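Putative esterase (Bacteroides intestinalis DSM 17393, PDB 5VOL) probably hydrolyses ferulate esters on arabinoxylan, as a calcium-binding carbohydrate esterase of family 1. Local coordinates at residues 199-211 / 231-243. Numbering follows the deposited sequence.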
ATOM      1  N   VAL C 199     -18.933  17.257  19.323  1.00 29.14           N
ATOM      2  CA  VAL C 199     -19.541  17.351  17.999  1.00 31.95           C
ATOM      3  C   VAL C 199     -21.055  17.188  18.081  1.00 29.15           C
ATOM      4  O   VAL C 199     -21.789  17.928  17.446  1.00 31.99           O
ATOM      5  CB  VAL C 199     -18.962  16.294  17.027  1.00 27.84           C
ATOM      6  CG1 VAL C 199     -19.628  16.418  15.639  1.00 22.92           C
ATOM      7  CG2 VAL C 199     -17.444  16.464  16.933  1.00 25.23           C
ATOM      8  N   MET C 200     -21.514  16.231  18.879  1.00 31.17           N
ATOM      9  CA  MET C 200     -22.946  15.929  18.981  1.00 35.53           C
ATOM     10  C   MET C 200     -23.783  17.127  19.412  1.00 35.21           C
ATOM     11  O   MET C 200     -24.905  17.299  18.948  1.00 33.80           O
ATOM     12  CB  MET C 200     -23.186  14.795  19.970  1.00 33.36           C
ATOM     13  CG  MET C 200     -22.397  13.543  19.702  1.00 42.25           C
ATOM     14  SD  MET C 200     -23.493  12.194  19.289  1.00 64.76           S
ATOM     15  CE  MET C 200     -23.978  12.695  17.635  1.00 36.06           C
ATOM     16  N   GLU C 201     -23.230  17.938  20.309  1.00 34.27           N
ATOM     17  CA  GLU C 201     -23.949  19.075  20.871  1.00 37.23           C
ATOM     18  C   GLU C 201     -23.681  20.361  20.099  1.00 38.74           C
ATOM     19  O   GLU C 201     -24.095  21.439  20.512  1.00 39.35           O
ATOM     20  CB  GLU C 201     -23.563  19.265  22.344  1.00 36.69           C
ATOM     21  CG  GLU C 201     -22.153  19.794  22.528  1.00 40.24           C
ATOM     22  CD  GLU C 201     -21.676  19.744  23.970  1.00 42.48           C
ATOM     23  OE1 GLU C 201     -22.408  19.200  24.829  1.00 39.26           O
ATOM     24  OE2 GLU C 201     -20.562  20.249  24.235  1.00 39.36           O
ATOM     25  N   ALA C 202     -22.994  20.253  18.968  1.00 39.21           N
ATOM     26  CA  ALA C 202     -22.598  21.440  18.214  1.00 38.45           C
ATOM     27  C   ALA C 202     -23.790  22.230  17.661  1.00 39.19           C
ATOM     28  O   ALA C 202     -24.745  21.648  17.140  1.00 39.68           O
ATOM     29  CB  ALA C 202     -21.672  21.040  17.068  1.00 36.80           C
ATOM     30  N   ASP C 203     -23.732  23.555  17.768  1.00 37.65           N
ATOM     31  CA  ASP C 203     -24.663  24.403  17.025  1.00 41.36           C
ATOM     32  C   ASP C 203     -24.029  24.775  15.689  1.00 42.77           C
ATOM     33  O   ASP C 203     -22.911  24.357  15.393  1.00 41.01           O
ATOM     34  CB  ASP C 203     -25.038  25.660  17.812  1.00 38.35           C
ATOM     35  CG  ASP C 203     -23.833  26.475  18.237  1.00 45.70           C
ATOM     36  OD1 ASP C 203     -22.722  26.235  17.722  1.00 43.26           O
ATOM     37  OD2 ASP C 203     -23.998  27.372  19.090  1.00 50.95           O
ATOM     38  N   GLU C 204     -24.728  25.575  14.892  1.00 39.14           N
ATOM     39  CA  GLU C 204     -24.242  25.903  13.563  1.00 40.61           C
ATOM     40  C   GLU C 204     -22.904  26.648  13.623  1.00 39.56           C
ATOM     41  O   GLU C 204     -22.018  26.410  12.798  1.00 39.29           O
ATOM     42  CB  GLU C 204     -25.289  26.723  12.807  1.00 45.10           C
ATOM     43  CG  GLU C 204     -25.000  26.840  11.331  1.00 47.70           C
ATOM     44  CD  GLU C 204     -24.712  25.486  10.694  1.00 50.79           C
ATOM     45  OE1 GLU C 204     -25.451  24.512  10.986  1.00 47.36           O
ATOM     46  OE2 GLU C 204     -23.735  25.403   9.913  1.00 46.22           O
ATOM     47  N   ASP C 205     -22.740  27.526  14.607  1.00 39.10           N
ATOM     48  CA  ASP C 205     -21.485  28.263  14.749  1.00 38.10           C
ATOM     49  C   ASP C 205     -20.320  27.314  15.014  1.00 36.77           C
ATOM     50  O   ASP C 205     -19.229  27.485  14.476  1.00 34.18           O
ATOM     51  CB  ASP C 205     -21.568  29.292  15.885  1.00 41.72           C
ATOM     52  CG  ASP C 205     -22.424  30.496  15.531  1.00 53.92           C
ATOM     53  OD1 ASP C 205     -22.536  30.818  14.327  1.00 50.82           O
ATOM     54  OD2 ASP C 205     -22.981  31.122  16.462  1.00 56.16           O
ATOM     55  N   ARG C 206     -20.552  26.323  15.866  1.00 34.76           N
ATOM     56  CA  ARG C 206     -19.487  25.397  16.222  1.00 37.11           C
ATOM     57  C   ARG C 206     -19.090  24.554  15.010  1.00 33.80           C
ATOM     58  O   ARG C 206     -17.908  24.384  14.735  1.00 33.81           O
ATOM     59  CB  ARG C 206     -19.908  24.509  17.377  1.00 35.60           C
ATOM     60  CG  ARG C 206     -18.899  23.426  17.687  1.00 37.49           C
ATOM     61  CD  ARG C 206     -19.286  22.668  18.932  1.00 34.37           C
ATOM     62  NE  ARG C 206     -18.939  23.423  20.134  1.00 35.21           N
ATOM     63  CZ  ARG C 206     -19.146  22.971  21.361  1.00 34.53           C
ATOM     64  NH1 ARG C 206     -19.698  21.775  21.528  1.00 30.57           N
ATOM     65  NH2 ARG C 206     -18.804  23.714  22.411  1.00 33.75           N
ATOM     66  N   LYS C 207     -20.087  24.052  14.288  1.00 30.58           N
ATOM     67  CA  LYS C 207     -19.856  23.294  13.066  1.00 35.50           C
ATOM     68  C   LYS C 207     -18.984  24.049  12.068  1.00 32.48           C
ATOM     69  O   LYS C 207     -18.074  23.465  11.483  1.00 33.66           O
ATOM     70  CB  LYS C 207     -21.184  22.919  12.421  1.00 34.21           C
ATOM     71  CG  LYS C 207     -22.029  22.020  13.291  1.00 34.28           C
ATOM     72  CD  LYS C 207     -23.332  21.695  12.613  1.00 36.94           C
ATOM     73  CE  LYS C 207     -24.221  20.847  13.488  1.00 38.14           C
ATOM     74  NZ  LYS C 207     -25.539  20.660  12.822  1.00 41.14           N
ATOM     75  N   ALA C 208     -19.242  25.343  11.893  1.00 31.42           N
ATOM     76  CA  ALA C 208     -18.435  26.169  11.001  1.00 32.54           C
ATOM     77  C   ALA C 208     -16.997  26.255  11.475  1.00 34.15           C
ATOM     78  O   ALA C 208     -16.063  26.221  10.664  1.00 29.91           O
ATOM     79  CB  ALA C 208     -19.029  27.584  10.878  1.00 34.41           C
ATOM     80  N   ASP C 209     -16.815  26.390  12.786  1.00 31.75           N
ATOM     81  CA  ASP C 209     -15.472  26.393  13.352  1.00 31.21           C
ATOM     82  C   ASP C 209     -14.754  25.068  13.082  1.00 28.28           C
ATOM     83  O   ASP C 209     -13.584  25.052  12.716  1.00 31.02           O
ATOM     84  CB  ASP C 209     -15.517  26.650  14.852  1.00 36.76           C
ATOM     85  CG  ASP C 209     -15.297  28.096  15.196  1.00 47.48           C
ATOM     86  OD1 ASP C 209     -15.420  28.951  14.290  1.00 59.51           O
ATOM     87  OD2 ASP C 209     -15.005  28.386  16.380  1.00 62.78           O
ATOM     88  N   LEU C 210     -15.462  23.964  13.273  1.00 27.04           N
ATOM     89  CA  LEU C 210     -14.878  22.636  13.079  1.00 27.06           C
ATOM     90  C   LEU C 210     -14.463  22.392  11.618  1.00 29.05           C
ATOM     91  O   LEU C 210     -13.442  21.758  11.357  1.00 27.17           O
ATOM     92  CB  LEU C 210     -15.860  21.568  13.544  1.00 26.23           C
ATOM     93  CG  LEU C 210     -16.113  21.572  15.061  1.00 31.95           C
ATOM     94  CD1 LEU C 210     -17.101  20.510  15.447  1.00 25.08           C
ATOM     95  CD2 LEU C 210     -14.808  21.406  15.836  1.00 27.98           C
ATOM     96  N   ARG C 211     -15.244  22.918  10.675  1.00 29.70           N
ATOM     97  CA  ARG C 211     -14.932  22.794   9.242  1.00 29.34           C
ATOM     98  C   ARG C 211     -13.681  23.580   8.822  1.00 29.81           C
ATOM     99  O   ARG C 211     -13.174  23.387   7.718  1.00 28.31           O
ATOM    100  CB  ARG C 211     -16.121  23.248   8.398  1.00 28.15           C
ATOM    101  CG  ARG C 211     -17.394  22.492   8.681  1.00 28.65           C
ATOM    102  CD  ARG C 211     -18.609  23.096   7.971  1.00 30.95           C
ATOM    103  NE  ARG C 211     -19.802  22.279   8.195  1.00 29.16           N
ATOM    104  CZ  ARG C 211     -20.976  22.760   8.589  1.00 32.38           C
ATOM    105  NH1 ARG C 211     -21.121  24.058   8.795  1.00 28.69           N
ATOM    106  NH2 ARG C 211     -22.007  21.946   8.769  1.00 29.82           N
ATOM    107  N   GLU C 231     -18.196   6.411  16.498  1.00 26.08           N
ATOM    108  CA  GLU C 231     -19.189   7.390  16.926  1.00 23.75           C
ATOM    109  C   GLU C 231     -18.731   8.802  16.605  1.00 22.75           C
ATOM    110  O   GLU C 231     -19.530   9.653  16.213  1.00 26.91           O
ATOM    111  CB  GLU C 231     -19.470   7.281  18.437  1.00 24.78           C
ATOM    112  CG  GLU C 231     -20.089   5.984  18.882  1.00 26.71           C
ATOM    113  CD  GLU C 231     -20.165   5.903  20.407  1.00 35.79           C
ATOM    114  OE1 GLU C 231     -20.363   6.956  21.055  1.00 40.57           O
ATOM    115  OE2 GLU C 231     -19.999   4.801  20.951  1.00 35.90           O
ATOM    116  N   PHE C 232     -17.448   9.070  16.804  1.00 20.62           N
ATOM    117  CA  PHE C 232     -16.925  10.379  16.464  1.00 21.82           C
ATOM    118  C   PHE C 232     -17.085  10.642  14.965  1.00 23.68           C
ATOM    119  O   PHE C 232     -17.551  11.708  14.550  1.00 24.53           O
ATOM    120  CB  PHE C 232     -15.457  10.490  16.858  1.00 20.19           C
ATOM    121  CG  PHE C 232     -14.805  11.757  16.397  1.00 22.43           C
ATOM    122  CD1 PHE C 232     -14.865  12.905  17.169  1.00 22.91           C
ATOM    123  CD2 PHE C 232     -14.139  11.807  15.181  1.00 24.62           C
ATOM    124  CE1 PHE C 232     -14.265  14.078  16.744  1.00 24.87           C
ATOM    125  CE2 PHE C 232     -13.534  12.972  14.753  1.00 20.63           C
ATOM    126  CZ  PHE C 232     -13.597  14.107  15.530  1.00 23.99           C
ATOM    127  N   TYR C 233     -16.696   9.669  14.148  1.00 23.21           N
ATOM    128  CA  TYR C 233     -16.785   9.861  12.705  1.00 23.41           C
ATOM    129  C   TYR C 233     -18.241  10.056  12.274  1.00 26.99           C
ATOM    130  O   TYR C 233     -18.556  10.987  11.533  1.00 27.46           O
ATOM    131  CB  TYR C 233     -16.162   8.686  11.934  1.00 22.90           C
ATOM    132  CG  TYR C 233     -16.307   8.891  10.440  1.00 22.70           C
ATOM    133  CD1 TYR C 233     -15.758  10.017   9.822  1.00 22.81           C
ATOM    134  CD2 TYR C 233     -17.025   7.996   9.659  1.00 26.54           C
ATOM    135  CE1 TYR C 233     -15.907  10.234   8.464  1.00 22.90           C
ATOM    136  CE2 TYR C 233     -17.178   8.202   8.296  1.00 24.32           C
ATOM    137  CZ  TYR C 233     -16.620   9.322   7.711  1.00 26.61           C
ATOM    138  OH  TYR C 233     -16.777   9.528   6.359  1.00 26.97           O
ATOM    139  N   GLN C 234     -19.128   9.182  12.741  1.00 26.59           N
ATOM    140  CA  GLN C 234     -20.546   9.300  12.418  1.00 27.85           C
ATOM    141  C   GLN C 234     -21.098  10.681  12.808  1.00 30.36           C
ATOM    142  O   GLN C 234     -21.799  11.313  12.012  1.00 28.98           O
ATOM    143  CB  GLN C 234     -21.340   8.176  13.086  1.00 26.64           C
ATOM    144  CG  GLN C 234     -21.097   6.814  12.412  1.00 29.72           C
ATOM    145  CD  GLN C 234     -21.739   5.651  13.139  1.00 31.29           C
ATOM    146  OE1 GLN C 234     -21.823   5.637  14.376  1.00 28.80           O
ATOM    147  NE2 GLN C 234     -22.185   4.650  12.375  1.00 31.06           N
ATOM    148  N   ALA C 235     -20.746  11.171  13.997  1.00 26.10           N
ATOM    149  CA  ALA C 235     -21.173  12.516  14.412  1.00 29.31           C
ATOM    150  C   ALA C 235     -20.633  13.604  13.475  1.00 30.35           C
ATOM    151  O   ALA C 235     -21.358  14.517  13.093  1.00 29.93           O
ATOM    152  CB  ALA C 235     -20.743  12.801  15.847  1.00 27.47           C
ATOM    153  N   MET C 236     -19.358  13.506  13.112  1.00 30.53           N
ATOM    154  CA  MET C 236     -18.753  14.456  12.181  1.00 27.15           C
ATOM    155  C   MET C 236     -19.475  14.451  10.821  1.00 30.27           C
ATOM    156  O   MET C 236     -19.915  15.494  10.331  1.00 29.02           O
ATOM    157  CB  MET C 236     -17.271  14.134  11.981  1.00 25.89           C
ATOM    158  CG  MET C 236     -16.401  14.435  13.189  1.00 27.50           C
ATOM    159  SD  MET C 236     -16.089  16.196  13.385  1.00 28.36           S
ATOM    160  CE  MET C 236     -14.692  16.426  12.280  1.00 24.84           C
ATOM    161  N   ARG C 237     -19.585  13.269  10.224  1.00 28.42           N
ATOM    162  CA  ARG C 237     -20.235  13.106   8.930  1.00 30.16           C
ATOM    163  C   ARG C 237     -21.669  13.626   8.987  1.00 34.37           C
ATOM    164  O   ARG C 237     -22.084  14.408   8.135  1.00 34.74           O
ATOM    165  CB  ARG C 237     -20.212  11.635   8.508  1.00 29.61           C
ATOM    166  CG  ARG C 237     -20.677  11.355   7.090  1.00 32.92           C
ATOM    167  CD  ARG C 237     -21.054   9.882   6.966  1.00 30.17           C
ATOM    168  NE  ARG C 237     -22.057   9.536   7.972  1.00 31.47           N
ATOM    169  CZ  ARG C 237     -22.341   8.299   8.363  1.00 32.31           C
ATOM    170  NH1 ARG C 237     -21.709   7.262   7.829  1.00 34.61           N
ATOM    171  NH2 ARG C 237     -23.263   8.095   9.291  1.00 36.31           N
ATOM    172  N   ASN C 238     -22.420  13.204  10.001  1.00 34.64           N
ATOM    173  CA  ASN C 238     -23.812  13.618  10.136  1.00 37.30           C
ATOM    174  C   ASN C 238     -23.955  15.116  10.326  1.00 39.62           C
ATOM    175  O   ASN C 238     -25.005  15.687  10.033  1.00 38.52           O
ATOM    176  CB  ASN C 238     -24.484  12.894  11.301  1.00 37.61           C
ATOM    177  CG  ASN C 238     -24.625  11.401  11.053  1.00 41.73           C
ATOM    178  OD1 ASN C 238     -24.549  10.939   9.912  1.00 42.13           O
ATOM    179  ND2 ASN C 238     -24.827  10.637  12.125  1.00 38.72           N
ATOM    180  N   ALA C 239     -22.896  15.743  10.829  1.00 35.41           N
ATOM    181  CA  ALA C 239     -22.896  17.172  11.086  1.00 35.37           C
ATOM    182  C   ALA C 239     -22.394  17.957   9.872  1.00 34.79           C
ATOM    183  O   ALA C 239     -22.370  19.187   9.885  1.00 35.09           O
ATOM    184  CB  ALA C 239     -22.045  17.485  12.306  1.00 31.89           C
ATOM    185  N   GLY C 240     -21.983  17.247   8.827  1.00 31.27           N
ATOM    186  CA  GLY C 240     -21.474  17.900   7.633  1.00 30.82           C
ATOM    187  C   GLY C 240     -20.112  18.533   7.847  1.00 30.71           C
ATOM    188  O   GLY C 240     -19.821  19.599   7.307  1.00 28.92           O
ATOM    189  N   VAL C 241     -19.286  17.884   8.663  1.00 29.50           N
ATOM    190  CA  VAL C 241     -17.908  18.305   8.878  1.00 26.25           C
ATOM    191  C   VAL C 241     -16.981  17.310   8.176  1.00 29.09           C
ATOM    192  O   VAL C 241     -16.897  16.148   8.579  1.00 29.40           O
ATOM    193  CB  VAL C 241     -17.552  18.380  10.384  1.00 27.91           C
ATOM    194  CG1 VAL C 241     -16.160  18.963  10.576  1.00 23.00           C
ATOM    195  CG2 VAL C 241     -18.585  19.210  11.134  1.00 27.86           C
ATOM    196  N   PRO C 242     -16.307  17.750   7.103  1.00 30.27           N
ATOM    197  CA  PRO C 242     -15.438  16.837   6.343  1.00 29.49           C
ATOM    198  C   PRO C 242     -14.377  16.169   7.217  1.00 28.69           C
ATOM    199  O   PRO C 242     -13.700  16.843   7.998  1.00 28.30           O
ATOM    200  CB  PRO C 242     -14.796  17.760   5.305  1.00 29.38           C
ATOM    201  CG  PRO C 242     -15.871  18.802   5.045  1.00 32.17           C
ATOM    202  CD  PRO C 242     -16.452  19.060   6.435  1.00 29.98           C
ATOM    203  N   CYS C 243     -14.248  14.856   7.068  1.00 24.82           N
ATOM    204  CA  CYS C 243     -13.362  14.052   7.896  1.00 26.48           C
ATOM    205  C   CYS C 243     -12.977  12.769   7.145  1.00 25.39           C
ATOM    206  O   CYS C 243     -13.847  12.109   6.597  1.00 24.25           O
ATOM    207  CB  CYS C 243     -14.059  13.712   9.222  1.00 26.42           C
ATOM    208  SG  CYS C 243     -13.035  12.889  10.459  1.00 24.85           S
TER
HETATM  209  O   HOH W   1     -25.488  19.803  10.008  1.00 45.08           O
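Arg211 of segment 199-211 meets the Schellman motif that closes helix 226-238 in this alpha/beta-hydrolase fold, a worked example of how carbonyls at a helix C-terminus are satisfied. Gly240 N bonds to Arg237 O and Val241 N to Met236 O, closing the turn, while Ala239 O and Gly240 O accept from the Arg211 side chain. Its NE donates to Gly240 O at 2.8 Å, nearly straight at 164° although the donor stands above the carbonyl plane. NH2 gives a more bent bond, 132°, to Ala239 O at 3.0 Å, lying in that carbonyl's plane. NH1 is taken by Glu204 OE2 in a salt bridge, which holds the guanidinium from the other end, while Lys207 CB lies over one face, offset toward its rim. Ala239 O is thus gripped directly by Arg211 and, weakly, through a water held by Lys207 NZ. Next to these polar bonds the contact is apolar. Val199 brings CG1 to 3.8 Å from Ala235 CB because its chi1 of 180° places that methyl opposite the backbone N; CG2 turns toward Phe232 and Met236, residues that also pack on strand 214-218. Cutting Val199 back to an alanine removes both methyls and would probably open a gap beside Ala235 and the sulfur of Met236. Farther along, Leu210 CB rests on Val241 CG1 at 4.0 Å. At the outer margin the bent chain of Met200 brings its CE methyl to 3.7 Å from Ala235 CB.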